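Local coordinates for 3-hydroxy-3-methylglutaryl-CoA lyase (Acinetobacter baumannii, PDB 6NDS), which belongs to the HMGL-like family of TIM-barrel enzymes and is seen here with coenzyme A and a zinc ion bound, at residues N105-H117 and Q145-E159. Numbering follows the deposited sequence.
Sequences NELNLVLSASQTH and QFNGTVATTFGCPFE
Asn147, Thr149 and Ala151 give their backbone N-H groups to the O atoms of Leu107, Leu109 and Leu111, while Leu107 N and Leu109 N reach Gln145 O and Asn147 O, joining two neighbouring parallel strands, 106-112 and 145-151, of a TIM barrel, with helices 115-122 and 126-140 in the connection between them. The Ala113 N to Ala151 O bond (2.9 Å) carries the pairing just past the strand ends, whereas Leu111 N to Thr149 O is weak.

Polar side chains dominate the part of the barrel's inner face that bears Glu106, Asn108, Asn147 and Thr149; apolar Val110, on the same face, lies near coenzyme A. Asn108 reaches the second strand because chi1 of 179° sets CG beside its own carbonyl carbon, and two donors grip its OD1: Thr149 OG1 at 2.7 Å, in the carbonyl plane on a lone pair, and Asn147 ND2, which also bonds Thr183, from above that plane. Asn108 ND2 bonds Glu55, pinning the amide's other end. Glu106 OE2 takes Gln145 NE2 on its anti side and also pairs with Arg53, which probably keeps this buried carboxylate charged.

Apolar residues suit the other face, which looks to the surrounding helices. Leu107 CB meets Phe146 CD1 at 4.0 Å, and Leu109 and Phe146 also touch helix 126-140.

Beyond the strands, the loop after strand 145-151 packs on the start of helix 115-122. Thr152 divides its branches: OG1 accepts from Ser114 N, while the methyl CG2 makes a CH-pi contact over one face of His117, 3.9 Å from the ring centroid. Ser114 caps the helix, accepting from His117 N. There Glu159 OE2 receives Thr116 N from above its carboxylate plane and, through its anti lone pair, Thr116 OG1 at 2.7 Å.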
loop_
_atom_site.group_PDB
_atom_site.type_symbol
_atom_site.label_atom_id
_atom_site.label_comp_id
_atom_site.label_asym_id
_atom_site.label_seq_id
_atom_site.Cartn_x
_atom_site.Cartn_y
_atom_site.Cartn_z
ATOM N N ASN A 105 13.442 -18.599 22.513
ATOM C CA ASN A 105 13.084 -19.900 21.953
ATOM C C ASN A 105 13.779 -20.151 20.627
ATOM O O ASN A 105 13.957 -21.310 20.230
ATOM C CB ASN A 105 11.578 -20.022 21.714
ATOM C CG ASN A 105 10.747 -19.873 22.981
ATOM O OD1 ASN A 105 9.662 -19.286 22.941
ATOM N ND2 ASN A 105 11.231 -20.421 24.104
ATOM N N GLU A 106 14.123 -19.084 19.919
ATOM C CA GLU A 106 14.718 -19.180 18.596
ATOM C C GLU A 106 15.663 -18.007 18.402
ATOM O O GLU A 106 15.356 -16.877 18.796
ATOM C CB GLU A 106 13.634 -19.190 17.517
ATOM C CG GLU A 106 14.126 -19.350 16.086
ATOM C CD GLU A 106 12.970 -19.675 15.131
ATOM O OE1 GLU A 106 12.425 -18.741 14.498
ATOM O OE2 GLU A 106 12.592 -20.864 15.037
ATOM N N LEU A 107 16.822 -18.290 17.821
ATOM C CA LEU A 107 17.823 -17.280 17.526
ATOM C C LEU A 107 17.770 -16.969 16.037
ATOM O O LEU A 107 17.983 -17.862 15.209
ATOM C CB LEU A 107 19.214 -17.772 17.930
ATOM C CG LEU A 107 19.634 -17.563 19.392
ATOM C CD1 LEU A 107 18.620 -18.077 20.389
ATOM C CD2 LEU A 107 21.003 -18.214 19.617
ATOM N N ASN A 108 17.486 -15.710 15.707
ATOM C CA ASN A 108 17.415 -15.231 14.325
ATOM C C ASN A 108 18.748 -14.576 13.972
ATOM O O ASN A 108 19.020 -13.437 14.364
ATOM C CB ASN A 108 16.259 -14.254 14.154
ATOM C CG ASN A 108 16.158 -13.723 12.750
ATOM O OD1 ASN A 108 16.643 -14.352 11.807
ATOM N ND2 ASN A 108 15.529 -12.552 12.593
ATOM N N LEU A 109 19.578 -15.316 13.239
ATOM C CA LEU A 109 20.867 -14.816 12.776
ATOM C C LEU A 109 20.649 -13.917 11.567
ATOM O O LEU A 109 19.837 -14.227 10.698
ATOM C CB LEU A 109 21.789 -15.974 12.386
ATOM C CG LEU A 109 21.809 -17.265 13.212
ATOM C CD1 LEU A 109 22.948 -18.168 12.759
ATOM C CD2 LEU A 109 21.936 -16.977 14.681
ATOM N N VAL A 110 21.380 -12.801 11.505
ATOM C CA VAL A 110 21.165 -11.828 10.436
ATOM C C VAL A 110 22.492 -11.396 9.823
ATOM O O VAL A 110 23.418 -11.006 10.539
ATOM C CB VAL A 110 20.396 -10.591 10.938
ATOM C CG1 VAL A 110 20.229 -9.567 9.801
ATOM C CG2 VAL A 110 19.035 -10.989 11.491
ATOM N N LEU A 111 22.565 -11.434 8.494
ATOM C CA LEU A 111 23.588 -10.709 7.749
ATOM C C LEU A 111 22.933 -10.141 6.491
ATOM O O LEU A 111 21.805 -10.501 6.142
ATOM C CB LEU A 111 24.802 -11.595 7.418
ATOM C CG LEU A 111 24.820 -12.360 6.095
ATOM C CD1 LEU A 111 26.209 -12.974 5.876
ATOM C CD2 LEU A 111 23.733 -13.428 6.034
ATOM N N SER A 112 23.625 -9.212 5.827
ATOM C CA SER A 112 23.114 -8.591 4.606
ATOM C C SER A 112 23.788 -9.175 3.370
ATOM O O SER A 112 24.979 -9.484 3.391
ATOM C CB SER A 112 23.331 -7.074 4.634
ATOM O OG SER A 112 22.715 -6.504 5.779
ATOM N N ALA A 113 23.019 -9.320 2.280
ATOM C CA ALA A 113 23.618 -9.733 1.014
ATOM C C ALA A 113 24.545 -8.665 0.454
ATOM O O ALA A 113 25.421 -8.974 -0.361
ATOM C CB ALA A 113 22.525 -10.052 -0.015
ATOM N N SER A 114 24.342 -7.415 0.852
ATOM C CA SER A 114 25.200 -6.310 0.454
ATOM C C SER A 114 26.382 -6.227 1.409
ATOM O O SER A 114 26.185 -6.072 2.619
ATOM C CB SER A 114 24.412 -5.003 0.485
ATOM O OG SER A 114 25.291 -3.892 0.564
ATOM N N GLN A 115 27.601 -6.340 0.872
ATOM C CA GLN A 115 28.779 -6.169 1.718
ATOM C C GLN A 115 28.781 -4.797 2.380
ATOM O O GLN A 115 29.130 -4.672 3.559
ATOM C CB GLN A 115 30.055 -6.360 0.904
ATOM C CG GLN A 115 31.302 -6.439 1.769
ATOM C CD GLN A 115 31.501 -7.812 2.373
ATOM O OE1 GLN A 115 30.784 -8.214 3.286
ATOM N NE2 GLN A 115 32.482 -8.545 1.857
ATOM N N THR A 116 28.407 -3.752 1.632
ATOM C CA THR A 116 28.417 -2.404 2.198
ATOM C C THR A 116 27.435 -2.290 3.354
ATOM O O THR A 116 27.751 -1.717 4.405
ATOM C CB THR A 116 28.076 -1.367 1.128
ATOM O OG1 THR A 116 29.022 -1.438 0.057
ATOM C CG2 THR A 116 28.091 0.029 1.734
ATOM N N HIS A 117 26.222 -2.820 3.177
ATOM C CA HIS A 117 25.244 -2.759 4.252
ATOM C C HIS A 117 25.661 -3.620 5.443
ATOM O O HIS A 117 25.428 -3.240 6.595
ATOM C CB HIS A 117 23.868 -3.181 3.733
ATOM C CG HIS A 117 22.762 -2.951 4.711
ATOM N ND1 HIS A 117 22.298 -3.939 5.553
ATOM C CD2 HIS A 117 22.028 -1.847 4.982
ATOM C CE1 HIS A 117 21.329 -3.450 6.306
ATOM N NE2 HIS A 117 21.141 -2.185 5.976
ATOM N N GLN A 145 17.080 -23.316 18.693
ATOM C CA GLN A 145 16.798 -23.435 17.270
ATOM C C GLN A 145 17.095 -22.112 16.578
ATOM O O GLN A 145 17.181 -21.060 17.214
ATOM C CB GLN A 145 15.362 -23.886 17.003
ATOM C CG GLN A 145 14.285 -22.972 17.514
ATOM C CD GLN A 145 12.934 -23.661 17.503
ATOM O OE1 GLN A 145 12.783 -24.746 18.058
ATOM N NE2 GLN A 145 11.955 -23.048 16.847
ATOM N N PHE A 146 17.282 -22.185 15.258
ATOM C CA PHE A 146 17.891 -21.107 14.495
ATOM C C PHE A 146 17.033 -20.737 13.299
ATOM O O PHE A 146 16.326 -21.576 12.729
ATOM C CB PHE A 146 19.290 -21.482 13.966
ATOM C CG PHE A 146 20.272 -21.865 15.040
ATOM C CD1 PHE A 146 20.760 -20.914 15.920
ATOM C CD2 PHE A 146 20.727 -23.165 15.147
ATOM C CE1 PHE A 146 21.670 -21.258 16.900
ATOM C CE2 PHE A 146 21.645 -23.518 16.129
ATOM C CZ PHE A 146 22.114 -22.557 17.004
ATOM N N ASN A 147 17.100 -19.458 12.947
ATOM C CA ASN A 147 16.596 -18.909 11.698
ATOM C C ASN A 147 17.735 -18.132 11.056
ATOM O O ASN A 147 18.491 -17.459 11.759
ATOM C CB ASN A 147 15.404 -17.985 11.954
ATOM C CG ASN A 147 14.694 -17.567 10.673
ATOM O OD1 ASN A 147 13.855 -18.309 10.158
ATOM N ND2 ASN A 147 15.022 -16.372 10.161
ATOM N N GLY A 148 17.875 -18.238 9.734
ATOM C CA GLY A 148 18.894 -17.470 9.040
ATOM C C GLY A 148 18.278 -16.402 8.156
ATOM O O GLY A 148 17.521 -16.723 7.232
ATOM N N THR A 149 18.585 -15.136 8.420
ATOM C CA THR A 149 18.057 -14.025 7.634
ATOM C C THR A 149 19.094 -13.517 6.644
ATOM O O THR A 149 20.270 -13.345 6.984
ATOM C CB THR A 149 17.616 -12.869 8.536
ATOM O OG1 THR A 149 16.494 -13.275 9.328
ATOM C CG2 THR A 149 17.210 -11.640 7.711
ATOM N N VAL A 150 18.646 -13.266 5.422
ATOM C CA VAL A 150 19.434 -12.548 4.431
ATOM C C VAL A 150 18.768 -11.195 4.241
ATOM O O VAL A 150 17.690 -11.111 3.632
ATOM C CB VAL A 150 19.528 -13.311 3.103
ATOM C CG1 VAL A 150 20.477 -12.582 2.155
ATOM C CG2 VAL A 150 19.975 -14.747 3.339
ATOM N N ALA A 151 19.389 -10.142 4.786
ATOM C CA ALA A 151 18.918 -8.777 4.583
ATOM C C ALA A 151 19.366 -8.254 3.213
ATOM O O ALA A 151 20.199 -8.854 2.531
ATOM C CB ALA A 151 19.419 -7.862 5.702
ATOM N N THR A 152 18.782 -7.120 2.811
ATOM C CA THR A 152 18.949 -6.515 1.484
ATOM C C THR A 152 18.867 -7.552 0.364
ATOM O O THR A 152 19.607 -7.474 -0.620
ATOM C CB THR A 152 20.254 -5.697 1.388
ATOM O OG1 THR A 152 21.407 -6.541 1.525
ATOM C CG2 THR A 152 20.304 -4.621 2.474
ATOM N N THR A 153 17.938 -8.508 0.490
ATOM C CA THR A 153 17.786 -9.545 -0.530
ATOM C C THR A 153 17.385 -8.949 -1.873
ATOM O O THR A 153 17.813 -9.430 -2.933
ATOM C CB THR A 153 16.745 -10.577 -0.070
ATOM O OG1 THR A 153 17.340 -11.446 0.904
ATOM C CG2 THR A 153 16.216 -11.419 -1.241
ATOM N N PHE A 154 16.575 -7.892 -1.848
ATOM C CA PHE A 154 15.945 -7.362 -3.049
ATOM C C PHE A 154 16.564 -6.048 -3.520
ATOM O O PHE A 154 15.990 -5.375 -4.387
ATOM C CB PHE A 154 14.443 -7.194 -2.798
ATOM C CG PHE A 154 13.762 -8.458 -2.334
ATOM C CD1 PHE A 154 13.250 -9.365 -3.254
ATOM C CD2 PHE A 154 13.641 -8.743 -0.984
ATOM C CE1 PHE A 154 12.630 -10.538 -2.827
ATOM C CE2 PHE A 154 13.019 -9.906 -0.554
ATOM C CZ PHE A 154 12.508 -10.805 -1.482
ATOM N N GLY A 155 17.720 -5.675 -2.989
ATOM C CA GLY A 155 18.371 -4.418 -3.308
ATOM C C GLY A 155 18.882 -3.777 -2.030
ATOM O O GLY A 155 18.446 -4.095 -0.925
ATOM N N CYS A 156 19.834 -2.860 -2.195
ATOM C CA CYS A 156 20.545 -2.217 -1.105
ATOM C C CYS A 156 20.498 -0.704 -1.264
ATOM O O CYS A 156 20.683 -0.189 -2.374
ATOM C CB CYS A 156 22.002 -2.693 -1.084
ATOM S SG CYS A 156 23.079 -1.783 0.048
ATOM N N PRO A 157 20.252 0.037 -0.176
ATOM C CA PRO A 157 20.233 1.506 -0.279
ATOM C C PRO A 157 21.593 2.112 -0.601
ATOM O O PRO A 157 21.653 3.285 -1.001
ATOM C CB PRO A 157 19.743 1.949 1.109
ATOM C CG PRO A 157 20.179 0.827 2.025
ATOM C CD PRO A 157 20.014 -0.434 1.202
ATOM N N PHE A 158 22.688 1.366 -0.423
ATOM C CA PHE A 158 24.021 1.842 -0.768
ATOM C C PHE A 158 24.472 1.366 -2.142
ATOM O O PHE A 158 24.962 2.161 -2.950
ATOM C CB PHE A 158 25.053 1.376 0.267
ATOM C CG PHE A 158 24.777 1.840 1.662
ATOM C CD1 PHE A 158 24.910 3.179 1.998
ATOM C CD2 PHE A 158 24.430 0.929 2.652
ATOM C CE1 PHE A 158 24.683 3.612 3.296
ATOM C CE2 PHE A 158 24.193 1.355 3.958
ATOM C CZ PHE A 158 24.325 2.697 4.276
ATOM N N GLU A 159 24.331 0.066 -2.407
ATOM C CA GLU A 159 24.887 -0.551 -3.603
ATOM C C GLU A 159 23.902 -0.599 -4.761
ATOM O O GLU A 159 24.328 -0.707 -5.919
ATOM C CB GLU A 159 25.371 -1.973 -3.279
ATOM C CG GLU A 159 26.526 -2.015 -2.267
ATOM C CD GLU A 159 27.136 -3.405 -2.090
ATOM O OE1 GLU A 159 26.641 -4.366 -2.720
ATOM O OE2 GLU A 159 28.114 -3.536 -1.314
HETATM O O HOH W 1 12.128 -19.726 11.827
HETATM O O HOH W 2 13.957 -22.812 13.738
HETATM O O HOH W 3 14.543 -11.430 10.126
HETATM O O HOH W 4 27.880 -6.742 -1.903
#